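Local coordinates for Cobalt/magnesium transport protein CorA (Methanocaldococcus jannaschii, PDB 4EGW), which mediates magnesium influx across the cell membrane as a homopentameric channel that alternates between open and closed states and is activated by low cytoplasmic magnesium, at residues 148-151 and 155-158; 114-119 and 160-165; 30-35 and 136-141; 64-69 and 122-127. All coordinates share one frame; numbering follows the deposited sequence.

Contact 1 (148-151 and 155-158); sequences IVFE and GFLL. With BU1 (1,4-butanediol), chain U.
F150, from the loop between helices 132-143 and 156-186, meets F156 and L157 of the first turn of the second helix at a pocket that holds a 1,4-butanediol; V149, L140 and K144 also line it. The evidence for a side-chain contact rather than a backbone one is the spacing: the nearest CA atoms, of F150 and L157, lie 8.8 Å apart, and the ring bridges that gap. With CG anti to its backbone N (chi1 -153°), the F150 ring reaches toward the helix. F150 CZ comes to 3.9 Å from L157 CD1, an oblique approach to the ring. F156 CD2 lies 4.2 Å from F150 CE1, near the plane of the F150 ring and at its edge. The diol covers one F150 face: its C2 sits 4.0 Å above the ring plane, offset toward the rim, and its C1 is 3.3 Å from F150 CE1. Were F150 an alanine, the diol would probably lose this aromatic wall, and L157 CD1 and the F156 ring would be left with a gap. F156 is further engaged by R152 in a cation-pi contact and by the H160 ring. Since F150 meets the methylene carbons of the diol, and L157 and F156 meet the F150 ring through carbon alone, the contact rests on dispersion and shape, consistent with an apolar wall on this side of the pocket.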
loop_
_atom_site.group_PDB
_atom_site.type_symbol
_atom_site.label_atom_id
_atom_site.label_comp_id
_atom_site.label_asym_id
_atom_site.label_seq_id
_atom_site.Cartn_x
_atom_site.Cartn_y
_atom_site.Cartn_z
ATOM N N ILE A 148 -16.545 -19.926 -5.456
ATOM C CA ILE A 148 -16.834 -19.077 -6.601
ATOM C C ILE A 148 -16.668 -17.582 -6.325
ATOM O O ILE A 148 -17.259 -17.043 -5.392
ATOM C CB ILE A 148 -18.263 -19.370 -7.136
ATOM C CG1 ILE A 148 -19.331 -18.842 -6.173
ATOM C CG2 ILE A 148 -18.444 -20.868 -7.367
ATOM C CD1 ILE A 148 -20.735 -18.910 -6.722
ATOM N N VAL A 149 -15.835 -16.921 -7.128
ATOM C CA VAL A 149 -15.018 -17.604 -8.129
ATOM C C VAL A 149 -13.558 -17.162 -8.060
ATOM O O VAL A 149 -13.244 -15.978 -8.192
ATOM C CB VAL A 149 -15.549 -17.400 -9.583
ATOM C CG1 VAL A 149 -17.029 -17.749 -9.678
ATOM C CG2 VAL A 149 -15.314 -15.978 -10.066
ATOM N N PHE A 150 -12.667 -18.115 -7.832
ATOM C CA PHE A 150 -11.246 -17.865 -8.032
ATOM C C PHE A 150 -10.921 -18.293 -9.448
ATOM O O PHE A 150 -9.765 -18.310 -9.865
ATOM C CB PHE A 150 -10.376 -18.614 -7.033
ATOM C CG PHE A 150 -9.071 -17.933 -6.764
ATOM C CD1 PHE A 150 -8.739 -16.772 -7.443
ATOM C CD2 PHE A 150 -8.182 -18.444 -5.835
ATOM C CE1 PHE A 150 -7.543 -16.132 -7.204
ATOM C CE2 PHE A 150 -6.983 -17.811 -5.591
ATOM C CZ PHE A 150 -6.661 -16.649 -6.278
ATOM N N GLU A 151 -11.977 -18.645 -10.173
ATOM C CA GLU A 151 -11.886 -19.220 -11.505
ATOM C C GLU A 151 -11.153 -18.290 -12.467
ATOM O O GLU A 151 -10.800 -18.692 -13.573
ATOM C CB GLU A 151 -13.291 -19.524 -12.025
ATOM C CG GLU A 151 -14.134 -20.321 -11.041
ATOM C CD GLU A 151 -15.616 -20.280 -11.364
ATOM O OE1 GLU A 151 -16.005 -19.508 -12.264
ATOM O OE2 GLU A 151 -16.393 -21.016 -10.714
ATOM N N GLY A 155 -3.721 -16.604 -14.370
ATOM C CA GLY A 155 -2.976 -15.533 -14.986
ATOM C C GLY A 155 -3.087 -14.489 -13.905
ATOM O O GLY A 155 -2.306 -13.546 -13.787
ATOM N N PHE A 156 -4.103 -14.714 -13.084
ATOM C CA PHE A 156 -4.495 -13.785 -12.053
ATOM C C PHE A 156 -3.679 -13.981 -10.805
ATOM O O PHE A 156 -3.205 -13.018 -10.196
ATOM C CB PHE A 156 -5.979 -13.962 -11.749
ATOM C CG PHE A 156 -6.586 -12.793 -11.045
ATOM C CD1 PHE A 156 -6.247 -11.496 -11.420
ATOM C CD2 PHE A 156 -7.495 -12.979 -10.012
ATOM C CE1 PHE A 156 -6.801 -10.399 -10.778
ATOM C CE2 PHE A 156 -8.057 -11.889 -9.364
ATOM C CZ PHE A 156 -7.706 -10.591 -9.747
ATOM N N LEU A 157 -3.511 -15.252 -10.449
ATOM C CA LEU A 157 -2.860 -15.634 -9.209
ATOM C C LEU A 157 -1.459 -15.063 -9.219
ATOM O O LEU A 157 -0.966 -14.532 -8.222
ATOM C CB LEU A 157 -2.814 -17.159 -9.088
ATOM C CG LEU A 157 -2.163 -17.765 -7.841
ATOM C CD1 LEU A 157 -2.840 -17.262 -6.595
ATOM C CD2 LEU A 157 -2.222 -19.280 -7.881
ATOM N N LEU A 158 -0.830 -15.161 -10.380
ATOM C CA LEU A 158 0.515 -14.655 -10.551
ATOM C C LEU A 158 0.615 -13.175 -10.214
ATOM O O LEU A 158 1.389 -12.759 -9.347
ATOM C CB LEU A 158 0.917 -14.842 -11.991
ATOM C CG LEU A 158 2.223 -14.142 -12.278
ATOM C CD1 LEU A 158 3.303 -14.583 -11.264
ATOM C CD2 LEU A 158 2.599 -14.448 -13.721
HETATM C C1 BU1 U . -7.987 -13.985 -4.778
HETATM C C2 BU1 U . -9.440 -13.713 -4.593
HETATM C C3 BU1 U . -10.294 -13.713 -5.814
HETATM C C4 BU1 U . -11.741 -13.400 -5.641
HETATM O O5 BU1 U . -7.158 -13.812 -3.688
HETATM O O6 BU1 U . -12.246 -13.435 -4.356
#

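Contact 2 (114-119 and 160-165); sequences LGIYIK and HILNEI
Y117 OH is gripped by two backbone groups, D76 O and G80 N, and so pins strand 110-119 to helix 74-80 on one face of the mixed sheet, while nearby L114 and I116 turn to the other face and receive helix 156-186. The contact is helix-on-sheet packing within the alpha/beta part of the CorA cytoplasmic domain, and the strand's alternation is its evidence: L114 and I116, two apart, point to the helix, while Y117, next after I116, does not. G115 carries no side chain, and the Y117 ring comes close over it, Y117 CE1 lying 4.2 Å from G115 CA. The backbones stay well apart, with I116 CA 9.7 Å from I161 CA, so only side-chain ends meet. L114 CD2 touches I165 CD1 at 4.3 Å; I165 also rests on Y100 and A102 of strand 96-104. I161 also faces the strand but stops short of touching it, and packs on L123 of strand 122-127 and L137 of helix 132-143. I116 sets CG1 anti to its carbonyl carbon (chi1 -65°) and then runs extended (chi2 175°), which carries the delta methyl off the sheet. There the side chains cross obliquely, I116 CD1 against L162 CD1 at 3.7 Å.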
loop_
_atom_site.group_PDB
_atom_site.type_symbol
_atom_site.label_atom_id
_atom_site.label_comp_id
_atom_site.label_asym_id
_atom_site.label_seq_id
_atom_site.Cartn_x
_atom_site.Cartn_y
_atom_site.Cartn_z
ATOM N N LEU A 114 12.673 -14.695 -5.439
ATOM C CA LEU A 114 11.892 -15.910 -5.385
ATOM C C LEU A 114 11.649 -16.387 -6.794
ATOM O O LEU A 114 11.487 -15.583 -7.711
ATOM C CB LEU A 114 10.566 -15.694 -4.657
ATOM C CG LEU A 114 9.641 -14.525 -4.991
ATOM C CD1 LEU A 114 9.980 -13.877 -6.300
ATOM C CD2 LEU A 114 8.200 -15.006 -4.993
ATOM N N GLY A 115 11.713 -17.698 -6.977
ATOM C CA GLY A 115 11.259 -18.302 -8.205
ATOM C C GLY A 115 9.772 -18.575 -8.156
ATOM O O GLY A 115 9.227 -19.001 -7.129
ATOM N N ILE A 116 9.121 -18.382 -9.292
ATOM C CA ILE A 116 7.729 -18.738 -9.425
ATOM C C ILE A 116 7.599 -19.614 -10.654
ATOM O O ILE A 116 7.775 -19.142 -11.777
ATOM C CB ILE A 116 6.910 -17.482 -9.663
ATOM C CG1 ILE A 116 6.977 -16.584 -8.430
ATOM C CG2 ILE A 116 5.482 -17.838 -10.048
ATOM C CD1 ILE A 116 6.287 -15.257 -8.618
ATOM N N TYR A 117 7.266 -20.882 -10.459
ATOM C CA TYR A 117 7.147 -21.783 -11.594
ATOM C C TYR A 117 5.677 -22.006 -11.907
ATOM O O TYR A 117 4.858 -22.166 -11.003
ATOM C CB TYR A 117 7.821 -23.123 -11.303
ATOM C CG TYR A 117 9.291 -23.048 -10.947
ATOM C CD1 TYR A 117 9.720 -22.331 -9.842
ATOM C CD2 TYR A 117 10.245 -23.727 -11.693
ATOM C CE1 TYR A 117 11.055 -22.273 -9.496
ATOM C CE2 TYR A 117 11.587 -23.678 -11.356
ATOM C CZ TYR A 117 11.987 -22.949 -10.253
ATOM O OH TYR A 117 13.324 -22.881 -9.904
ATOM N N ILE A 118 5.332 -22.019 -13.182
ATOM C CA ILE A 118 3.961 -22.329 -13.553
ATOM C C ILE A 118 3.878 -23.544 -14.445
ATOM O O ILE A 118 4.278 -23.503 -15.604
ATOM C CB ILE A 118 3.320 -21.164 -14.283
ATOM C CG1 ILE A 118 3.268 -19.961 -13.346
ATOM C CG2 ILE A 118 1.948 -21.557 -14.777
ATOM C CD1 ILE A 118 2.525 -18.800 -13.907
ATOM N N LYS A 119 3.319 -24.618 -13.911
ATOM C CA LYS A 119 3.190 -25.854 -14.666
ATOM C C LYS A 119 1.716 -26.210 -14.780
ATOM O O LYS A 119 1.063 -26.541 -13.784
ATOM C CB LYS A 119 3.970 -26.976 -13.980
ATOM C CG LYS A 119 4.344 -28.112 -14.906
ATOM C CD LYS A 119 5.241 -29.127 -14.222
ATOM C CE LYS A 119 5.117 -30.462 -14.902
ATOM N NZ LYS A 119 5.715 -31.522 -14.065
ATOM N N HIS A 160 -1.261 -11.279 -8.547
ATOM C CA HIS A 160 -1.527 -10.907 -7.165
ATOM C C HIS A 160 -0.303 -10.997 -6.294
ATOM O O HIS A 160 0.036 -10.059 -5.576
ATOM C CB HIS A 160 -2.662 -11.735 -6.587
ATOM C CG HIS A 160 -4.001 -11.132 -6.845
ATOM N ND1 HIS A 160 -4.162 -9.787 -7.096
ATOM C CD2 HIS A 160 -5.235 -11.680 -6.920
ATOM C CE1 HIS A 160 -5.441 -9.529 -7.301
ATOM N NE2 HIS A 160 -6.114 -10.661 -7.201
ATOM N N ILE A 161 0.362 -12.136 -6.355
ATOM C CA ILE A 161 1.615 -12.266 -5.662
ATOM C C ILE A 161 2.485 -11.096 -6.106
ATOM O O ILE A 161 2.974 -10.325 -5.279
ATOM C CB ILE A 161 2.277 -13.591 -6.004
ATOM C CG1 ILE A 161 1.208 -14.685 -6.107
ATOM C CG2 ILE A 161 3.310 -13.933 -4.957
ATOM C CD1 ILE A 161 1.724 -16.017 -6.612
ATOM N N LEU A 162 2.652 -10.946 -7.413
ATOM C CA LEU A 162 3.483 -9.863 -7.934
ATOM C C LEU A 162 3.001 -8.540 -7.360
ATOM O O LEU A 162 3.795 -7.685 -6.948
ATOM C CB LEU A 162 3.430 -9.828 -9.458
ATOM C CG LEU A 162 4.499 -10.671 -10.167
ATOM C CD1 LEU A 162 4.746 -11.995 -9.461
ATOM C CD2 LEU A 162 4.172 -10.887 -11.639
ATOM N N ASN A 163 1.687 -8.386 -7.318
ATOM C CA ASN A 163 1.106 -7.192 -6.755
ATOM C C ASN A 163 1.453 -7.043 -5.286
ATOM O O ASN A 163 1.980 -6.012 -4.872
ATOM C CB ASN A 163 -0.402 -7.197 -6.901
ATOM C CG ASN A 163 -0.973 -5.807 -6.885
ATOM O OD1 ASN A 163 -0.348 -4.863 -7.385
ATOM N ND2 ASN A 163 -2.157 -5.662 -6.311
ATOM N N GLU A 164 1.141 -8.062 -4.493
ATOM C CA GLU A 164 1.443 -7.995 -3.074
ATOM C C GLU A 164 2.900 -7.679 -2.869
ATOM O O GLU A 164 3.244 -6.889 -1.995
ATOM C CB GLU A 164 1.075 -9.278 -2.344
ATOM C CG GLU A 164 -0.341 -9.281 -1.797
ATOM C CD GLU A 164 -0.689 -7.993 -1.069
ATOM O OE1 GLU A 164 0.164 -7.489 -0.297
ATOM O OE2 GLU A 164 -1.815 -7.482 -1.281
ATOM N N ILE A 165 3.767 -8.272 -3.677
ATOM C CA ILE A 165 5.175 -7.954 -3.552
ATOM C C ILE A 165 5.303 -6.470 -3.784
ATOM O O ILE A 165 5.726 -5.726 -2.900
ATOM C CB ILE A 165 6.015 -8.682 -4.592
ATOM C CG1 ILE A 165 5.955 -10.189 -4.359
ATOM C CG2 ILE A 165 7.451 -8.192 -4.552
ATOM C CD1 ILE A 165 6.787 -10.970 -5.345
#

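Contact 3 (30-35 and 136-141); sequences AKDGSI and RLHKLI
A30 CB lies against the imidazole of H138, 3.3 Å from H138 NE2 and 3.6 Å from H138 CD2, a slanted approach to the ring. Two residues on, D32 points the same way: its OD2 is 3.8 Å from I141 CG2, the two side chains sliding past each other in opposite directions. D32 OD2 lies 4.2 Å from H138 ND1, too far for contact, but close enough that the carboxylate, if ionised, would probably favour the protonated form of H138. H138 holds CG anti to its carbonyl carbon (chi1 -71°), which brings its ring to the strand although the CB is not aimed there. In the second shell W52 of strand 51-56 packs beside the group: its ring meets that of H138 with planes about 55° apart, and it touches D32 and L137. Away from the strand, R136 NE forms a salt bridge with E164 OE1; from the helix flank, K139 NZ forms one with E177 OE2 of the second subunit. Strand 28-33 is one of the sheet's two outermost strands within this chain; the axes of segments 30-33 and 136-141 pass 10.8 Å apart at 54°, and L137 packs on I161 and E164 of helix 156-186.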
loop_
_atom_site.group_PDB
_atom_site.type_symbol
_atom_site.label_atom_id
_atom_site.label_comp_id
_atom_site.label_asym_id
_atom_site.label_seq_id
_atom_site.Cartn_x
_atom_site.Cartn_y
_atom_site.Cartn_z
ATOM N N ALA A 30 3.487 -24.789 2.016
ATOM C CA ALA A 30 2.079 -24.448 2.010
ATOM C C ALA A 30 1.487 -24.947 0.696
ATOM O O ALA A 30 2.078 -24.771 -0.366
ATOM C CB ALA A 30 1.884 -22.956 2.167
ATOM N N LYS A 31 0.324 -25.583 0.785
ATOM C CA LYS A 31 -0.317 -26.228 -0.357
ATOM C C LYS A 31 -1.754 -25.760 -0.505
ATOM O O LYS A 31 -2.599 -26.085 0.325
ATOM C CB LYS A 31 -0.316 -27.734 -0.121
ATOM C CG LYS A 31 0.098 -28.124 1.307
ATOM C CD LYS A 31 -1.001 -27.881 2.355
ATOM C CE LYS A 31 -0.967 -26.479 2.982
ATOM N NZ LYS A 31 0.122 -26.270 3.986
ATOM N N ASP A 32 -2.048 -25.032 -1.574
ATOM C CA ASP A 32 -3.380 -24.453 -1.745
ATOM C C ASP A 32 -3.944 -24.772 -3.120
ATOM O O ASP A 32 -3.233 -24.672 -4.113
ATOM C CB ASP A 32 -3.328 -22.933 -1.563
ATOM C CG ASP A 32 -3.163 -22.515 -0.106
ATOM O OD1 ASP A 32 -2.925 -23.402 0.747
ATOM O OD2 ASP A 32 -3.267 -21.298 0.184
ATOM N N GLY A 33 -5.223 -25.128 -3.189
ATOM C CA GLY A 33 -5.845 -25.389 -4.476
ATOM C C GLY A 33 -7.326 -25.113 -4.457
ATOM O O GLY A 33 -7.949 -25.160 -3.399
ATOM N N SER A 34 -7.893 -24.825 -5.627
ATOM C CA SER A 34 -9.329 -24.550 -5.743
ATOM C C SER A 34 -10.109 -25.856 -5.921
ATOM O O SER A 34 -9.860 -26.610 -6.861
ATOM C CB SER A 34 -9.604 -23.591 -6.910
ATOM O OG SER A 34 -9.581 -24.268 -8.154
ATOM N N ILE A 35 -11.068 -26.105 -5.033
ATOM C CA ILE A 35 -11.544 -25.077 -4.122
ATOM C C ILE A 35 -10.928 -25.216 -2.725
ATOM O O ILE A 35 -11.278 -26.104 -1.956
ATOM C CB ILE A 35 -13.084 -25.193 -3.977
ATOM C CG1 ILE A 35 -13.777 -25.171 -5.346
ATOM C CG2 ILE A 35 -13.628 -24.122 -3.061
ATOM C CD1 ILE A 35 -14.157 -23.794 -5.848
ATOM N N ARG A 136 0.920 -12.895 3.337
ATOM C CA ARG A 136 -0.295 -12.083 3.219
ATOM C C ARG A 136 -1.374 -12.684 2.327
ATOM O O ARG A 136 -2.546 -12.346 2.470
ATOM C CB ARG A 136 0.026 -10.656 2.762
ATOM C CG ARG A 136 0.662 -9.772 3.841
ATOM C CD ARG A 136 0.638 -8.285 3.460
ATOM N NE ARG A 136 1.293 -8.025 2.176
ATOM C CZ ARG A 136 2.468 -7.416 2.030
ATOM N NH1 ARG A 136 3.138 -6.978 3.091
ATOM N NH2 ARG A 136 2.973 -7.237 0.815
ATOM N N LEU A 137 -0.988 -13.526 1.373
ATOM C CA LEU A 137 -1.969 -14.350 0.666
ATOM C C LEU A 137 -2.348 -15.608 1.432
ATOM O O LEU A 137 -3.515 -15.970 1.485
ATOM C CB LEU A 137 -1.510 -14.694 -0.747
ATOM C CG LEU A 137 -1.364 -13.472 -1.651
ATOM C CD1 LEU A 137 -1.184 -13.886 -3.105
ATOM C CD2 LEU A 137 -2.578 -12.575 -1.492
ATOM N N HIS A 138 -1.364 -16.275 2.025
ATOM C CA HIS A 138 -1.644 -17.475 2.812
ATOM C C HIS A 138 -2.561 -17.140 3.980
ATOM O O HIS A 138 -3.416 -17.935 4.373
ATOM C CB HIS A 138 -0.348 -18.108 3.323
ATOM C CG HIS A 138 0.469 -18.766 2.253
ATOM N ND1 HIS A 138 0.062 -18.836 0.936
ATOM C CD2 HIS A 138 1.669 -19.390 2.306
ATOM C CE1 HIS A 138 0.977 -19.469 0.226
ATOM N NE2 HIS A 138 1.962 -19.820 1.033
ATOM N N LYS A 139 -2.378 -15.950 4.532
ATOM C CA LYS A 139 -3.194 -15.484 5.631
ATOM C C LYS A 139 -4.548 -15.036 5.097
ATOM O O LYS A 139 -5.590 -15.379 5.652
ATOM C CB LYS A 139 -2.483 -14.337 6.338
ATOM C CG LYS A 139 -3.014 -13.995 7.717
ATOM C CD LYS A 139 -1.960 -13.232 8.501
ATOM C CE LYS A 139 -0.650 -14.018 8.546
ATOM N NZ LYS A 139 0.488 -13.197 9.067
ATOM N N LEU A 140 -4.529 -14.276 4.009
ATOM C CA LEU A 140 -5.760 -13.828 3.373
ATOM C C LEU A 140 -6.616 -15.032 3.037
ATOM O O LEU A 140 -7.781 -15.105 3.426
ATOM C CB LEU A 140 -5.456 -13.032 2.102
ATOM C CG LEU A 140 -6.608 -12.704 1.146
ATOM C CD1 LEU A 140 -6.245 -11.520 0.259
ATOM C CD2 LEU A 140 -6.996 -13.908 0.295
ATOM N N ILE A 141 -6.027 -15.971 2.305
ATOM C CA ILE A 141 -6.719 -17.185 1.902
ATOM C C ILE A 141 -7.359 -17.876 3.095
ATOM O O ILE A 141 -8.522 -18.288 3.043
ATOM C CB ILE A 141 -5.765 -18.177 1.232
ATOM C CG1 ILE A 141 -5.228 -17.596 -0.080
ATOM C CG2 ILE A 141 -6.462 -19.512 1.012
ATOM C CD1 ILE A 141 -6.273 -16.888 -0.910
#

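Contact 4 (64-69 and 122-127); sequences YKLSKK and LLLTIH. With PGO (S-1,2-propanediol), chain R.
L66 of helix 60-70 sets a single delta methyl against two side chains of strand 122-127: L66 CD2 lies 4.3 Å from L124 CD2 and 4.4 Å from I126 CD1. The leucine gets there by an extended first torsion, which carries its branch toward the sheet, and by a chi2 of 57°. L124 answers with much the same shape, its first torsion also extended and its chi2 62°. I126 too has an extended first torsion, but its chi2 of 122° departs from a staggered value, so the place of I126 CD1 may be less sure. Only side-chain ends bridge the layers, as the CA atoms of L66 and L124 are 10.2 Å apart. C55 of strand 51-56 touches both L66 and I126, and L77 of helix 74-80 packs on L124, completing the apolar layer. S67 points the other way: its OG donates to I72 O and accepts a weak bond, 3.3 Å, from O1 of a propanediol that is probably from the crystallisation liquor. On the opposite sheet face T125 OG1 bonds D54 OD1 and W52 NE1. The polar groups therefore turn away from this interface, and what joins helix to strand is methyl against methyl, held by dispersion and the exclusion of water.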
loop_
_atom_site.group_PDB
_atom_site.type_symbol
_atom_site.label_atom_id
_atom_site.label_comp_id
_atom_site.label_asym_id
_atom_site.label_seq_id
_atom_site.Cartn_x
_atom_site.Cartn_y
_atom_site.Cartn_z
ATOM N N TYR A 64 13.346 -32.475 -2.776
ATOM C CA TYR A 64 13.355 -33.592 -3.715
ATOM C C TYR A 64 11.967 -34.202 -3.869
ATOM O O TYR A 64 11.530 -34.522 -4.981
ATOM C CB TYR A 64 14.338 -34.672 -3.280
ATOM C CG TYR A 64 14.099 -35.975 -3.995
ATOM C CD1 TYR A 64 14.493 -36.148 -5.319
ATOM C CD2 TYR A 64 13.453 -37.032 -3.357
ATOM C CE1 TYR A 64 14.259 -37.347 -5.983
ATOM C CE2 TYR A 64 13.218 -38.232 -4.011
ATOM C CZ TYR A 64 13.622 -38.385 -5.323
ATOM O OH TYR A 64 13.388 -39.578 -5.969
ATOM N N LYS A 65 11.285 -34.370 -2.742
ATOM C CA LYS A 65 9.902 -34.838 -2.727
ATOM C C LYS A 65 9.054 -33.952 -3.637
ATOM O O LYS A 65 8.193 -34.430 -4.382
ATOM C CB LYS A 65 9.364 -34.788 -1.290
ATOM C CG LYS A 65 8.129 -35.632 -1.020
ATOM C CD LYS A 65 7.960 -35.903 0.480
ATOM C CE LYS A 65 6.851 -36.918 0.744
ATOM N NZ LYS A 65 6.916 -37.526 2.103
ATOM N N LEU A 66 9.323 -32.652 -3.573
ATOM C CA LEU A 66 8.549 -31.660 -4.302
ATOM C C LEU A 66 8.757 -31.771 -5.807
ATOM O O LEU A 66 7.793 -31.780 -6.582
ATOM C CB LEU A 66 8.940 -30.272 -3.834
ATOM C CG LEU A 66 8.106 -29.137 -4.406
ATOM C CD1 LEU A 66 6.654 -29.385 -4.064
ATOM C CD2 LEU A 66 8.594 -27.824 -3.820
ATOM N N SER A 67 10.021 -31.839 -6.217
ATOM C CA SER A 67 10.331 -32.036 -7.622
ATOM C C SER A 67 9.614 -33.278 -8.092
ATOM O O SER A 67 8.941 -33.266 -9.117
ATOM C CB SER A 67 11.833 -32.206 -7.827
ATOM O OG SER A 67 12.082 -33.016 -8.962
ATOM N N LYS A 68 9.757 -34.348 -7.314
ATOM C CA LYS A 68 9.197 -35.638 -7.666
ATOM C C LYS A 68 7.736 -35.448 -7.984
ATOM O O LYS A 68 7.287 -35.760 -9.081
ATOM C CB LYS A 68 9.335 -36.611 -6.492
ATOM C CG LYS A 68 8.971 -38.062 -6.817
ATOM C CD LYS A 68 10.024 -38.718 -7.706
ATOM C CE LYS A 68 9.606 -40.123 -8.145
ATOM N NZ LYS A 68 9.578 -41.121 -7.030
ATOM N N LYS A 69 7.010 -34.887 -7.028
ATOM C CA LYS A 69 5.572 -34.707 -7.160
ATOM C C LYS A 69 5.197 -33.797 -8.328
ATOM O O LYS A 69 4.261 -34.088 -9.075
ATOM C CB LYS A 69 4.986 -34.150 -5.861
ATOM C CG LYS A 69 3.878 -35.009 -5.267
ATOM C CD LYS A 69 2.650 -34.171 -4.923
ATOM C CE LYS A 69 1.574 -34.993 -4.238
ATOM N NZ LYS A 69 0.511 -34.115 -3.697
ATOM N N LEU A 122 -0.561 -25.506 -12.003
ATOM C CA LEU A 122 0.189 -25.304 -10.764
ATOM C C LEU A 122 1.089 -24.071 -10.722
ATOM O O LEU A 122 2.093 -24.003 -11.430
ATOM C CB LEU A 122 1.038 -26.528 -10.447
ATOM C CG LEU A 122 2.144 -26.232 -9.426
ATOM C CD1 LEU A 122 1.559 -25.750 -8.111
ATOM C CD2 LEU A 122 3.007 -27.464 -9.200
ATOM N N LEU A 123 0.741 -23.117 -9.862
ATOM C CA LEU A 123 1.606 -21.977 -9.571
ATOM C C LEU A 123 2.400 -22.317 -8.315
ATOM O O LEU A 123 1.842 -22.375 -7.220
ATOM C CB LEU A 123 0.753 -20.731 -9.315
ATOM C CG LEU A 123 1.340 -19.315 -9.193
ATOM C CD1 LEU A 123 2.386 -19.183 -8.088
ATOM C CD2 LEU A 123 1.900 -18.823 -10.507
ATOM N N LEU A 124 3.703 -22.529 -8.473
ATOM C CA LEU A 124 4.582 -22.769 -7.345
ATOM C C LEU A 124 5.428 -21.532 -7.103
ATOM O O LEU A 124 6.091 -21.044 -8.016
ATOM C CB LEU A 124 5.493 -23.974 -7.605
ATOM C CG LEU A 124 6.726 -24.107 -6.689
ATOM C CD1 LEU A 124 6.348 -24.294 -5.236
ATOM C CD2 LEU A 124 7.679 -25.235 -7.121
ATOM N N THR A 125 5.381 -21.023 -5.876
ATOM C CA THR A 125 6.233 -19.919 -5.453
ATOM C C THR A 125 7.289 -20.478 -4.543
ATOM O O THR A 125 6.983 -20.995 -3.474
ATOM C CB THR A 125 5.480 -18.889 -4.616
ATOM O OG1 THR A 125 4.896 -19.541 -3.478
ATOM C CG2 THR A 125 4.391 -18.218 -5.434
ATOM N N ILE A 126 8.539 -20.366 -4.958
ATOM C CA ILE A 126 9.619 -20.930 -4.178
ATOM C C ILE A 126 10.609 -19.847 -3.735
ATOM O O ILE A 126 11.115 -19.063 -4.552
ATOM C CB ILE A 126 10.318 -22.059 -4.957
ATOM C CG1 ILE A 126 11.364 -22.742 -4.080
ATOM C CG2 ILE A 126 10.917 -21.538 -6.258
ATOM C CD1 ILE A 126 11.118 -24.224 -3.926
ATOM N N HIS A 127 10.856 -19.793 -2.430
ATOM C CA HIS A 127 11.757 -18.796 -1.884
ATOM C C HIS A 127 12.578 -19.325 -0.724
ATOM O O HIS A 127 12.071 -20.065 0.116
ATOM C CB HIS A 127 10.990 -17.538 -1.469
ATOM C CG HIS A 127 9.815 -17.794 -0.577
ATOM N ND1 HIS A 127 9.812 -17.468 0.764
ATOM C CD2 HIS A 127 8.592 -18.315 -0.837
ATOM C CE1 HIS A 127 8.646 -17.789 1.294
ATOM N NE2 HIS A 127 7.886 -18.304 0.345
HETATM C C1 PGO R . 11.201 -35.147 -12.900
HETATM C C2 PGO R . 12.258 -34.591 -13.795
HETATM C C3 PGO R . 13.616 -34.833 -13.221
HETATM O O1 PGO R . 11.391 -35.032 -11.538
HETATM O O2 PGO R . 12.058 -33.239 -13.972
#

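How the contacts relate
Contacts 2 and 4 are buried and wholly apolar, and they clothe opposite faces of one sheet: strands 110-119 and 122-127 are neighbours, probably hydrogen-bonded at G115 O to I126 N (2.7 Å), with helix 156-186 on one side and helix 60-70 on the other. Contact 3 lies at the surface, where the sheet's edge strand meets helix 132-143, and its chemistry turns mixed, with a carboxylate and an imidazole among methyl groups. It joins contact 2 through the salt bridge of R136 NE with E164 OE1. Contact 1, partly buried, shares helix 156-186 with contact 2 and adds aromatic rings; L157 CD2 still reaches L123 CB, 3.6 Å away, in contact 4.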